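Local structure of dihydroxyacetone kinase (Citrobacter freundii, 1UN8) at residues E422-V427 and V434-F439; T415-I420 and T441-K446; C104-K109 and L116-A121; K124-R127 and V132-L135; N238-K243 and F303-I308. The protein catalyses the ATP-dependent phosphorylation of dihydroxyacetone to dihydroxyacetone phosphate, acting as a homodimer that uses magnesium or calcium ions. One frame throughout, in Å; residues are numbered along the deposited sequence.

Interaction 1 (E422-V427 and V434-F439); sequences ERLTVV and VLMSIF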
# COMPACT_ATOMS: atom_id res chain seq x y z
N GLU A 422 -21.09 33.69 -18.12
CA GLU A 422 -21.66 32.36 -18.25
C GLU A 422 -21.37 31.74 -19.61
O GLU A 422 -21.10 30.55 -19.71
CB GLU A 422 -23.17 32.43 -18.04
CG GLU A 422 -23.85 31.07 -18.00
CD GLU A 422 -25.36 31.18 -18.16
OE1 GLU A 422 -25.83 31.43 -19.30
OE2 GLU A 422 -26.07 31.02 -17.14
N ARG A 423 -21.41 32.55 -20.65
CA ARG A 423 -21.21 32.05 -22.00
C ARG A 423 -19.78 31.82 -22.50
O ARG A 423 -19.56 30.95 -23.34
CB ARG A 423 -21.94 32.97 -22.98
CG ARG A 423 -23.45 33.06 -22.77
CD ARG A 423 -24.21 32.37 -23.89
NE ARG A 423 -24.15 30.91 -23.79
CZ ARG A 423 -24.09 30.09 -24.83
NH1 ARG A 423 -24.07 30.57 -26.07
NH2 ARG A 423 -24.05 28.77 -24.63
N LEU A 424 -18.81 32.57 -22.00
CA LEU A 424 -17.44 32.42 -22.49
C LEU A 424 -16.82 31.03 -22.39
O LEU A 424 -16.36 30.50 -23.40
CB LEU A 424 -16.53 33.46 -21.81
CG LEU A 424 -16.83 34.92 -22.17
CD1 LEU A 424 -15.75 35.84 -21.59
CD2 LEU A 424 -16.90 35.08 -23.68
N THR A 425 -16.82 30.42 -21.21
CA THR A 425 -16.23 29.08 -21.05
C THR A 425 -16.87 28.04 -21.95
O THR A 425 -16.24 27.04 -22.31
CB THR A 425 -16.36 28.56 -19.61
OG1 THR A 425 -17.69 28.78 -19.15
CG2 THR A 425 -15.37 29.24 -18.70
N VAL A 426 -18.13 28.26 -22.32
CA VAL A 426 -18.82 27.32 -23.19
C VAL A 426 -18.25 27.36 -24.60
O VAL A 426 -18.18 26.34 -25.28
CB VAL A 426 -20.33 27.64 -23.25
CG1 VAL A 426 -21.03 26.72 -24.26
CG2 VAL A 426 -20.94 27.47 -21.86
N VAL A 427 -17.83 28.54 -25.03
CA VAL A 427 -17.29 28.70 -26.37
C VAL A 427 -15.76 28.77 -26.39
O VAL A 427 -15.13 28.49 -27.41
CB VAL A 427 -17.87 29.97 -27.02
CG1 VAL A 427 -17.26 30.17 -28.40
CG2 VAL A 427 -19.38 29.83 -27.12
N VAL A 434 -11.99 29.96 -18.92
CA VAL A 434 -12.30 29.98 -17.50
C VAL A 434 -11.91 31.30 -16.86
O VAL A 434 -12.68 31.87 -16.08
CB VAL A 434 -11.59 28.83 -16.77
CG1 VAL A 434 -11.82 28.92 -15.26
CG2 VAL A 434 -12.09 27.50 -17.30
N LEU A 435 -10.72 31.78 -17.17
CA LEU A 435 -10.25 33.03 -16.60
C LEU A 435 -11.18 34.18 -17.01
O LEU A 435 -11.59 34.98 -16.17
CB LEU A 435 -8.82 33.31 -17.05
CG LEU A 435 -7.74 32.45 -16.39
CD1 LEU A 435 -6.43 32.55 -17.15
CD2 LEU A 435 -7.55 32.91 -14.96
N MET A 436 -11.51 34.26 -18.30
CA MET A 436 -12.40 35.33 -18.75
C MET A 436 -13.78 35.21 -18.08
O MET A 436 -14.40 36.22 -17.73
CB MET A 436 -12.55 35.31 -20.27
CG MET A 436 -11.33 35.82 -21.04
SD MET A 436 -10.62 37.34 -20.34
CE MET A 436 -11.75 38.56 -20.94
N SER A 437 -14.26 33.98 -17.89
CA SER A 437 -15.55 33.79 -17.25
C SER A 437 -15.45 34.25 -15.80
O SER A 437 -16.38 34.86 -15.27
CB SER A 437 -15.99 32.32 -17.30
OG SER A 437 -16.50 32.02 -18.59
N ILE A 438 -14.33 33.94 -15.17
CA ILE A 438 -14.12 34.38 -13.80
C ILE A 438 -14.18 35.91 -13.76
O ILE A 438 -14.88 36.50 -12.94
CB ILE A 438 -12.75 33.92 -13.30
CG1 ILE A 438 -12.78 32.41 -13.07
CG2 ILE A 438 -12.36 34.70 -12.05
CD1 ILE A 438 -11.44 31.83 -12.71
N PHE A 439 -13.44 36.53 -14.65
CA PHE A 439 -13.37 37.98 -14.74
C PHE A 439 -14.77 38.61 -14.78
O PHE A 439 -15.15 39.36 -13.89
CB PHE A 439 -12.59 38.37 -16.00
CG PHE A 439 -12.41 39.86 -16.18
CD1 PHE A 439 -11.45 40.55 -15.43
CD2 PHE A 439 -13.17 40.56 -17.11
CE1 PHE A 439 -11.26 41.91 -15.61
CE2 PHE A 439 -12.98 41.92 -17.29
CZ PHE A 439 -12.02 42.60 -16.54

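Interaction 2 (T415-I420 and T441-K446); sequences TLFALI and TAAGQK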
# COMPACT_ATOMS: atom_id res chain seq x y z
N THR A 415 -26.25 42.21 -15.27
CA THR A 415 -26.76 41.01 -15.90
C THR A 415 -26.01 40.72 -17.20
O THR A 415 -25.79 39.55 -17.54
CB THR A 415 -28.27 41.16 -16.19
OG1 THR A 415 -28.94 41.52 -14.97
CG2 THR A 415 -28.85 39.86 -16.71
N LEU A 416 -25.61 41.77 -17.91
CA LEU A 416 -24.86 41.59 -19.14
C LEU A 416 -23.55 40.89 -18.86
O LEU A 416 -23.21 39.91 -19.52
CB LEU A 416 -24.55 42.92 -19.82
CG LEU A 416 -23.69 42.75 -21.07
CD1 LEU A 416 -24.47 41.97 -22.14
CD2 LEU A 416 -23.27 44.11 -21.60
N PHE A 417 -22.81 41.39 -17.88
CA PHE A 417 -21.53 40.78 -17.52
C PHE A 417 -21.77 39.34 -17.09
O PHE A 417 -21.09 38.42 -17.55
CB PHE A 417 -20.84 41.57 -16.40
CG PHE A 417 -20.12 42.82 -16.88
CD1 PHE A 417 -19.28 43.52 -16.01
CD2 PHE A 417 -20.27 43.28 -18.18
CE1 PHE A 417 -18.61 44.67 -16.44
CE2 PHE A 417 -19.61 44.43 -18.62
CZ PHE A 417 -18.78 45.12 -17.74
N ALA A 418 -22.74 39.16 -16.20
CA ALA A 418 -23.07 37.83 -15.70
C ALA A 418 -23.38 36.89 -16.87
O ALA A 418 -23.04 35.71 -16.83
CB ALA A 418 -24.27 37.91 -14.77
N LEU A 419 -24.01 37.42 -17.92
CA LEU A 419 -24.34 36.59 -19.07
C LEU A 419 -23.10 36.22 -19.87
O LEU A 419 -22.97 35.08 -20.32
CB LEU A 419 -25.33 37.32 -19.98
CG LEU A 419 -25.66 36.52 -21.24
CD1 LEU A 419 -26.26 35.17 -20.84
CD2 LEU A 419 -26.61 37.31 -22.11
N ILE A 420 -22.20 37.18 -20.06
CA ILE A 420 -20.96 36.93 -20.79
C ILE A 420 -20.15 35.92 -19.97
O ILE A 420 -19.63 34.94 -20.52
CB ILE A 420 -20.14 38.24 -20.95
CG1 ILE A 420 -20.88 39.21 -21.87
CG2 ILE A 420 -18.75 37.94 -21.52
CD1 ILE A 420 -20.28 40.59 -21.91
N THR A 441 -17.79 37.22 -14.41
CA THR A 441 -18.71 36.77 -13.38
C THR A 441 -18.53 37.61 -12.13
O THR A 441 -19.50 38.13 -11.57
CB THR A 441 -18.47 35.29 -13.03
OG1 THR A 441 -18.68 34.49 -14.20
CG2 THR A 441 -19.43 34.82 -11.94
N ALA A 442 -17.28 37.75 -11.69
CA ALA A 442 -16.97 38.55 -10.52
C ALA A 442 -17.26 40.02 -10.78
O ALA A 442 -17.68 40.75 -9.87
CB ALA A 442 -15.50 38.37 -10.14
N ALA A 443 -17.05 40.47 -12.01
CA ALA A 443 -17.31 41.86 -12.35
C ALA A 443 -18.80 42.12 -12.30
O ALA A 443 -19.25 43.11 -11.73
CB ALA A 443 -16.78 42.17 -13.75
N GLY A 444 -19.55 41.22 -12.92
CA GLY A 444 -21.00 41.35 -12.96
C GLY A 444 -21.57 41.42 -11.56
O GLY A 444 -22.55 42.11 -11.33
N GLN A 445 -20.94 40.71 -10.63
CA GLN A 445 -21.40 40.70 -9.25
C GLN A 445 -21.01 41.96 -8.49
O GLN A 445 -21.73 42.39 -7.58
CB GLN A 445 -20.86 39.47 -8.53
CG GLN A 445 -21.77 38.27 -8.66
CD GLN A 445 -23.13 38.55 -8.05
OE1 GLN A 445 -23.24 38.69 -6.82
NE2 GLN A 445 -24.16 38.64 -8.89
N LYS A 446 -19.88 42.56 -8.84
CA LYS A 446 -19.46 43.77 -8.17
C LYS A 446 -20.44 44.86 -8.58
O LYS A 446 -20.81 45.72 -7.77
CB LYS A 446 -18.04 44.13 -8.58
CG LYS A 446 -17.43 45.24 -7.74
CD LYS A 446 -17.38 44.85 -6.27
CE LYS A 446 -16.68 45.93 -5.45
NZ LYS A 446 -16.71 45.64 -3.99

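Interaction 3 (C104-K109 and L116-A121); sequences CLLIVK and LNFGLA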
# COMPACT_ATOMS: atom_id res chain seq x y z
N CYS A 104 2.00 -24.00 23.95
CA CYS A 104 1.87 -23.07 22.83
C CYS A 104 1.55 -23.76 21.52
O CYS A 104 1.91 -24.92 21.29
CB CYS A 104 3.16 -22.29 22.64
SG CYS A 104 4.49 -23.28 21.96
N LEU A 105 0.85 -23.02 20.66
CA LEU A 105 0.47 -23.49 19.35
C LEU A 105 1.31 -22.75 18.30
O LEU A 105 1.28 -21.51 18.24
CB LEU A 105 -1.01 -23.21 19.10
CG LEU A 105 -1.43 -23.29 17.63
CD1 LEU A 105 -1.19 -24.70 17.13
CD2 LEU A 105 -2.89 -22.88 17.47
N LEU A 106 2.07 -23.49 17.52
CA LEU A 106 2.87 -22.88 16.46
C LEU A 106 1.97 -22.87 15.21
O LEU A 106 1.43 -23.91 14.82
CB LEU A 106 4.13 -23.69 16.18
CG LEU A 106 5.13 -23.92 17.33
CD1 LEU A 106 6.30 -24.77 16.82
CD2 LEU A 106 5.63 -22.60 17.89
N ILE A 107 1.77 -21.70 14.60
CA ILE A 107 0.97 -21.60 13.39
C ILE A 107 1.99 -21.37 12.26
O ILE A 107 2.62 -20.30 12.17
CB ILE A 107 -0.01 -20.43 13.45
CG1 ILE A 107 -0.93 -20.59 14.68
CG2 ILE A 107 -0.83 -20.37 12.13
CD1 ILE A 107 -2.40 -20.65 14.37
N VAL A 108 2.14 -22.37 11.39
CA VAL A 108 3.11 -22.27 10.30
C VAL A 108 2.54 -22.32 8.88
O VAL A 108 1.76 -23.21 8.55
CB VAL A 108 4.16 -23.39 10.43
CG1 VAL A 108 5.17 -23.31 9.30
CG2 VAL A 108 4.85 -23.26 11.77
N LYS A 109 2.96 -21.37 8.04
CA LYS A 109 2.52 -21.32 6.65
C LYS A 109 3.20 -22.50 5.94
O LYS A 109 4.34 -22.83 6.26
CB LYS A 109 2.90 -19.98 6.00
CG LYS A 109 2.16 -18.78 6.61
CD LYS A 109 2.35 -17.49 5.81
CE LYS A 109 3.82 -17.09 5.65
NZ LYS A 109 4.55 -17.01 6.94
N LEU A 116 10.20 -27.45 8.59
CA LEU A 116 11.35 -28.13 9.15
C LEU A 116 11.97 -27.39 10.33
O LEU A 116 12.36 -28.01 11.31
CB LEU A 116 12.42 -28.34 8.07
CG LEU A 116 12.02 -29.23 6.89
CD1 LEU A 116 13.22 -29.44 5.99
CD2 LEU A 116 11.50 -30.56 7.40
N ASN A 117 12.05 -26.07 10.26
CA ASN A 117 12.66 -25.33 11.35
C ASN A 117 11.79 -25.17 12.58
O ASN A 117 12.28 -25.30 13.69
CB ASN A 117 13.17 -23.98 10.88
CG ASN A 117 14.54 -24.08 10.25
OD1 ASN A 117 15.03 -25.18 9.95
ND2 ASN A 117 15.18 -22.93 10.05
N PHE A 118 10.51 -24.89 12.39
CA PHE A 118 9.63 -24.77 13.54
C PHE A 118 9.46 -26.18 14.09
O PHE A 118 9.31 -26.38 15.29
CB PHE A 118 8.26 -24.21 13.15
CG PHE A 118 8.22 -22.72 12.98
CD1 PHE A 118 8.77 -22.12 11.85
CD2 PHE A 118 7.61 -21.92 13.93
CE1 PHE A 118 8.72 -20.74 11.69
CE2 PHE A 118 7.56 -20.54 13.78
CZ PHE A 118 8.11 -19.95 12.66
N GLY A 119 9.50 -27.17 13.20
CA GLY A 119 9.34 -28.56 13.60
C GLY A 119 10.46 -29.05 14.52
O GLY A 119 10.19 -29.57 15.60
N LEU A 120 11.71 -28.91 14.09
CA LEU A 120 12.80 -29.35 14.95
C LEU A 120 12.72 -28.57 16.26
O LEU A 120 13.05 -29.08 17.32
CB LEU A 120 14.15 -29.11 14.28
CG LEU A 120 15.38 -29.52 15.11
CD1 LEU A 120 15.16 -30.88 15.76
CD2 LEU A 120 16.61 -29.55 14.22
N ALA A 121 12.25 -27.32 16.17
CA ALA A 121 12.12 -26.49 17.36
C ALA A 121 11.10 -27.08 18.33
O ALA A 121 11.36 -27.19 19.53
CB ALA A 121 11.70 -25.07 16.97

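Interaction 4 (K124-R127 and V132-L135); sequences KARR and VEML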
# COMPACT_ATOMS: atom_id res chain seq x y z
N LYS A 124 12.59 -30.06 20.04
CA LYS A 124 13.55 -29.72 21.08
C LYS A 124 12.82 -29.13 22.28
O LYS A 124 13.30 -29.23 23.42
CB LYS A 124 14.58 -28.72 20.55
CG LYS A 124 15.58 -29.31 19.59
CD LYS A 124 16.73 -28.36 19.35
CE LYS A 124 17.84 -29.07 18.56
NZ LYS A 124 19.07 -28.23 18.45
N ALA A 125 11.67 -28.52 22.03
CA ALA A 125 10.89 -27.90 23.09
C ALA A 125 10.24 -28.99 23.93
O ALA A 125 10.21 -28.91 25.15
CB ALA A 125 9.83 -26.99 22.49
N ARG A 126 9.70 -29.99 23.24
CA ARG A 126 9.04 -31.10 23.91
C ARG A 126 10.00 -31.82 24.83
O ARG A 126 9.62 -32.25 25.91
CB ARG A 126 8.45 -32.05 22.87
CG ARG A 126 7.17 -31.52 22.26
CD ARG A 126 6.66 -32.39 21.13
NE ARG A 126 5.35 -31.94 20.68
CZ ARG A 126 4.81 -32.28 19.52
NH1 ARG A 126 5.48 -33.07 18.69
NH2 ARG A 126 3.61 -31.82 19.18
N ARG A 127 11.26 -31.96 24.41
CA ARG A 127 12.24 -32.62 25.24
C ARG A 127 12.48 -31.80 26.52
O ARG A 127 12.89 -32.33 27.56
CB ARG A 127 13.56 -32.80 24.49
CG ARG A 127 14.69 -33.28 25.37
CD ARG A 127 15.95 -33.56 24.57
NE ARG A 127 17.09 -33.80 25.45
CZ ARG A 127 17.71 -32.85 26.15
NH1 ARG A 127 17.29 -31.59 26.08
NH2 ARG A 127 18.73 -33.16 26.94
N VAL A 132 3.70 -28.56 23.16
CA VAL A 132 3.65 -27.89 21.87
C VAL A 132 2.79 -28.58 20.82
O VAL A 132 2.73 -29.81 20.75
CB VAL A 132 5.06 -27.74 21.29
CG1 VAL A 132 5.04 -26.77 20.12
CG2 VAL A 132 6.02 -27.28 22.37
N GLU A 133 2.13 -27.77 20.01
CA GLU A 133 1.32 -28.27 18.91
C GLU A 133 1.63 -27.40 17.69
O GLU A 133 1.93 -26.20 17.82
CB GLU A 133 -0.17 -28.19 19.25
CG GLU A 133 -0.65 -29.22 20.28
CD GLU A 133 -0.27 -30.65 19.92
OE1 GLU A 133 -0.20 -30.99 18.72
OE2 GLU A 133 -0.06 -31.45 20.86
N MET A 134 1.58 -27.99 16.51
CA MET A 134 1.86 -27.25 15.29
C MET A 134 0.75 -27.39 14.25
O MET A 134 0.31 -28.50 13.96
CB MET A 134 3.18 -27.71 14.68
CG MET A 134 3.56 -26.93 13.45
SD MET A 134 5.28 -27.21 12.95
CE MET A 134 4.96 -27.81 11.31
N LEU A 135 0.30 -26.27 13.71
CA LEU A 135 -0.74 -26.29 12.68
C LEU A 135 -0.19 -25.68 11.40
O LEU A 135 0.08 -24.48 11.33
CB LEU A 135 -1.96 -25.49 13.13
CG LEU A 135 -3.01 -25.30 12.02
CD1 LEU A 135 -3.54 -26.67 11.62
CD2 LEU A 135 -4.15 -24.40 12.48
O HOH W 1 3.59 -31.54 23.11
O HOH W 2 1.87 -31.21 16.25

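Interaction 5 (N238-K243 and F303-I308); sequences NLMVDK and FSLTAI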
# COMPACT_ATOMS: atom_id res chain seq x y z
N ASN A 238 -13.89 -12.26 -11.52
CA ASN A 238 -14.89 -13.31 -11.70
C ASN A 238 -14.24 -14.67 -11.89
O ASN A 238 -14.75 -15.69 -11.42
CB ASN A 238 -15.82 -12.98 -12.87
CG ASN A 238 -16.78 -11.84 -12.56
OD1 ASN A 238 -17.30 -11.72 -11.44
ND2 ASN A 238 -17.04 -11.01 -13.56
N LEU A 239 -13.10 -14.69 -12.57
CA LEU A 239 -12.41 -15.94 -12.78
C LEU A 239 -12.00 -16.47 -11.41
O LEU A 239 -12.15 -17.67 -11.11
CB LEU A 239 -11.17 -15.71 -13.64
CG LEU A 239 -10.13 -16.83 -13.71
CD1 LEU A 239 -10.80 -18.18 -13.97
CD2 LEU A 239 -9.13 -16.51 -14.81
N MET A 240 -11.51 -15.57 -10.57
CA MET A 240 -11.08 -15.92 -9.23
C MET A 240 -12.26 -16.37 -8.40
O MET A 240 -12.19 -17.34 -7.65
CB MET A 240 -10.40 -14.71 -8.58
CG MET A 240 -9.02 -14.43 -9.15
SD MET A 240 -8.22 -12.91 -8.53
CE MET A 240 -7.39 -13.50 -7.03
N VAL A 241 -13.37 -15.66 -8.54
CA VAL A 241 -14.56 -16.01 -7.79
C VAL A 241 -15.06 -17.41 -8.16
O VAL A 241 -15.52 -18.16 -7.29
CB VAL A 241 -15.67 -14.97 -7.99
CG1 VAL A 241 -17.00 -15.47 -7.42
CG2 VAL A 241 -15.27 -13.69 -7.29
N ASP A 242 -14.96 -17.76 -9.43
CA ASP A 242 -15.41 -19.09 -9.84
C ASP A 242 -14.62 -20.14 -9.08
O ASP A 242 -15.20 -21.01 -8.42
CB ASP A 242 -15.22 -19.30 -11.35
CG ASP A 242 -16.26 -18.56 -12.17
OD1 ASP A 242 -17.43 -18.49 -11.72
OD2 ASP A 242 -15.91 -18.08 -13.27
N LYS A 243 -13.30 -20.06 -9.17
CA LYS A 243 -12.43 -21.02 -8.50
C LYS A 243 -12.67 -21.05 -7.00
O LYS A 243 -12.58 -22.11 -6.38
CB LYS A 243 -10.97 -20.71 -8.81
CG LYS A 243 -10.68 -20.89 -10.28
CD LYS A 243 -9.24 -20.67 -10.66
CE LYS A 243 -9.05 -20.95 -12.14
NZ LYS A 243 -9.57 -22.31 -12.51
N PHE A 303 -3.12 -8.94 -5.81
CA PHE A 303 -4.00 -8.94 -4.65
C PHE A 303 -4.49 -10.36 -4.44
O PHE A 303 -4.37 -11.19 -5.33
CB PHE A 303 -5.18 -7.99 -4.86
CG PHE A 303 -6.14 -8.42 -5.94
CD1 PHE A 303 -7.19 -9.31 -5.65
CD2 PHE A 303 -5.99 -7.96 -7.25
CE1 PHE A 303 -8.07 -9.73 -6.65
CE2 PHE A 303 -6.86 -8.38 -8.26
CZ PHE A 303 -7.90 -9.26 -7.97
N SER A 304 -5.03 -10.65 -3.26
CA SER A 304 -5.56 -11.98 -3.01
C SER A 304 -6.95 -11.87 -2.42
O SER A 304 -7.30 -10.87 -1.81
CB SER A 304 -4.62 -12.78 -2.10
OG SER A 304 -4.50 -12.17 -0.83
N LEU A 305 -7.75 -12.90 -2.66
CA LEU A 305 -9.10 -12.97 -2.14
C LEU A 305 -9.19 -14.21 -1.28
O LEU A 305 -8.94 -15.33 -1.75
CB LEU A 305 -10.11 -13.06 -3.27
CG LEU A 305 -10.26 -11.80 -4.11
CD1 LEU A 305 -11.16 -12.08 -5.30
CD2 LEU A 305 -10.82 -10.69 -3.24
N THR A 306 -9.53 -14.02 -0.00
CA THR A 306 -9.69 -15.14 0.92
C THR A 306 -11.12 -15.25 1.43
O THR A 306 -11.68 -14.28 1.95
CB THR A 306 -8.79 -15.01 2.15
OG1 THR A 306 -7.42 -15.02 1.75
CG2 THR A 306 -9.03 -16.17 3.09
N ALA A 307 -11.71 -16.43 1.27
CA ALA A 307 -13.06 -16.68 1.74
C ALA A 307 -12.99 -17.68 2.89
O ALA A 307 -12.31 -18.70 2.79
CB ALA A 307 -13.91 -17.25 0.61
N ILE A 308 -13.65 -17.34 3.99
CA ILE A 308 -13.72 -18.22 5.16
C ILE A 308 -15.20 -18.50 5.44
O ILE A 308 -16.01 -17.57 5.49
CB ILE A 308 -13.08 -17.57 6.40
CG1 ILE A 308 -13.31 -18.49 7.60
CG2 ILE A 308 -13.67 -16.19 6.66
CD1 ILE A 308 -12.03 -18.86 8.32

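Interaction 1 (E422-V427 and V434-F439)
T425 and S437 form the tight centre of this contact between two helix segments, 422-427 and 434-439, whose axes approach to 7.8 Å and run almost exactly antiparallel. S437 OG takes a hydrogen bond from T425 N at 3.1 Å, bent to 138° at the hydrogen. The same hydroxyl is also bonded to the carbonyl of G421, its strongest polar partner, so one side-chain oxygen meets backbone groups four residues apart in the facing helix. T425 OG1 adds only a weak bond to S437 OG, at 3.5 Å. With OG1 lodged between the backbone N and the carbonyl carbon (chi1 46°), T425 presents its methyl to the partner helix, where CG2 lies 3.4 Å from V434 CA and faces V434 CG2 at 4.0 Å.

Beside this centre, L424 CD1 rests against M436 CB at 3.5 Å. The match goes no further along M436, whose chain bends at chi2 and chi3 and carries the sulfur away from L424, toward the bound phospholipid and the ATP-binding residue M477. The loose side of segment 422-427 is the one turned from its partner: V426 is exposed there, and R423 forms a salt bridge with E398. Around the pair, helix 388-404 packs on L424 and V427, while helix 453-468 covers L435, I438 and F439. L116 and L120 of the second subunit close over V434, T425 and S437, placing the helix pair of 413-427 and 430-448 at the dimer interface.

Interaction 2 (T415-I420 and T441-K446)
F417 lies directly against G444, and their CA atoms come within 4.6 Å of each other. F417 CB sits 3.5 Å from G444 CA, a backbone-level approach made possible by the bare glycine surface. The phenyl ring continues past this point: G444 N lies at its edge, near the ring plane, 3.9 Å from F417 CD1. Next to it the methyl of A443 comes in obliquely, with CB 3.6 Å from F417 CD1. A418 N, next along the helix, is 4.3 Å from G444 CA, a looser touch.

The side chain of F417 leaves its helix with CG beside the backbone N (chi1 -80°), which sets the ring with its edge toward the A443-G444 backbone of the partner helix. A second shell holds it there: F440 meets the ring edge-to-face, and L447 and L457 add apolar contacts. Outside the ring, R127 of the second subunit packs on A418 and E123 of that subunit on T441.

The two helix segments cross at -164°, with axes 7.4 Å apart, a close antiparallel packing at a glycine. F417 and I420 also touch the bound phospholipid, so the arrangement builds part of the wall of the lipid-filled pocket in the eight-helix alpha barrel of the C-terminal domain.

Interaction 3 (C104-K109 and L116-A121)
L106 and V108 of strand 104-109 pack with F118 of helix 112-127 in the first half of a beta-alpha-beta unit, which strand 132-137 completes. The two strand residues point toward the helix, and F118 points back at them, its CG placed beside the backbone N by a chi1 of -80°. V108 supplies the more intimate touch. Its CG2 methyl stands over one face of the F118 ring as a CH-pi contact, 4.0 Å from the ring centroid and 26° off the normal. It is displaced toward the attached end of the ring, so that V108 CG2 is closest to F118 CG, at 3.6 Å.

L106 approaches differently. Its CD1 methyl lies at the ring's edge, near the plane, and reaches the helix backbone: L106 CD1 is 3.7 Å from F118 O and, more loosely, 4.2 Å from F118 CB. V108 thus covers the ring from one face while L106 lies at its edge, without a polar bond between the side chains.

V91 of helix 88-98 and P86 enclose F118 further. I107 turns to the other face of the sheet, against helix 155-167. On the far side of helix 112-127, L116 and L120 pack on S431 and S437 of the second subunit. The strand ends at K109, a substrate-binding residue whose NZ is bonded to H65, and V108 lies beside D114, which also binds substrate. The contact therefore belongs to the strand-to-helix step of an alpha/beta domain, with the dihydroxyacetone site at the strand's C-terminal end.

Interaction 4 (K124-R127 and V132-L135)
R126 grips the backbone of V132 through its guanidinium. R126 NH2 donates to V132 O at 2.7 Å and 159°; the oxygen lies close to the guanidinium plane, at its edge, whereas the donor stands 38° out of the carbonyl plane. R126 NE adds a weak bond to V132 O at 3.4 Å. A chain extended from CG to NE carries the group this far from its helix.

Two waters extend the polar contact. Water 1 accepts from R126 NE and from V132 N, each 3.0 Å from its oxygen. Water 2 donates to E133 OE1 and accepts from M134 N, both at 3.2 Å, and takes a weak bond from R126 NH2. Although E133 starts away from the helix, its chain bends at chi2 to bring the carboxylate round, giving a long salt bridge of 3.9 Å between E133 OE1 and R126 NH2.

Beneath this polar layer, A125 CB packs on V132 CG2 at 3.8 Å, and I95 of helix 88-98 also touches A125. Q463 of the second subunit lies against R126. The arrangement is the helix-to-strand return of a beta-alpha-beta unit, in which helix 112-127 leads into strand 132-137, the outermost strand of its sheet within the chain.

Interaction 5 (N238-K243 and F303-I308)
M240 and F303 make a Met-aromatic contact between helix 233-247 and strand 301-309, an inner strand of the second mixed sheet of the DhaK region. The methionine can be followed outward from the helix. Its CB points toward the strand and has L305 CD1 as an apolar neighbour at 4.3 Å, a light touch. CG then carries the chain onward in extended form, without a close partner in segment 303-308, and so sets the sulfur beyond L305 and level with the phenylalanine.

M240 SD meets the outer end of the ring, equally near to F303 CE1 and F303 CZ at 3.7 Å each. It lies 4.5 Å from the ring centroid and 53° off the normal, an oblique approach in which the sulfur is neither stacked on the face nor set in the plane. Rotation about CG-SD (chi3 87°) turns the terminal methyl toward the strand backbone.

The ring is brought to the sulfur by the first torsion of F303, which puts CG between the backbone N and the carbonyl carbon (chi1 67°). Its surroundings are mostly apolar: V191 of the adjacent strand 186-192 touches both F303 and M240, M269 and I272 of helix 266-277 add to the packing, and F5 of the second subunit meets the ring edge-to-face. L305 also packs on I258 of strand 254-260, the neighbour on the other side. The methionine ends at CE, which sits 3.8 Å from F303 CE1 and 4.2 Å from F303 O.

Interactions 1 and 2 are two levels of one helix pair, their centres 11 Å apart, and both include residues that touch the phospholipid. Interactions 3 and 4, 7 Å apart, share helix 112-127 and are joined by the strand bonds L106 N to E133 O (2.7 Å) and L135 N to L106 O (2.8 Å). Interaction 5 belongs to the other sheet, its nearest atoms about 10 Å from interaction 4. Within a chain, interactions 1 and 3 have centres 70 Å apart. The dimer bridges them: L120 of one subunit packs on S437 of the other, consistent with the substrate site of one chain working with the ATP site of its partner.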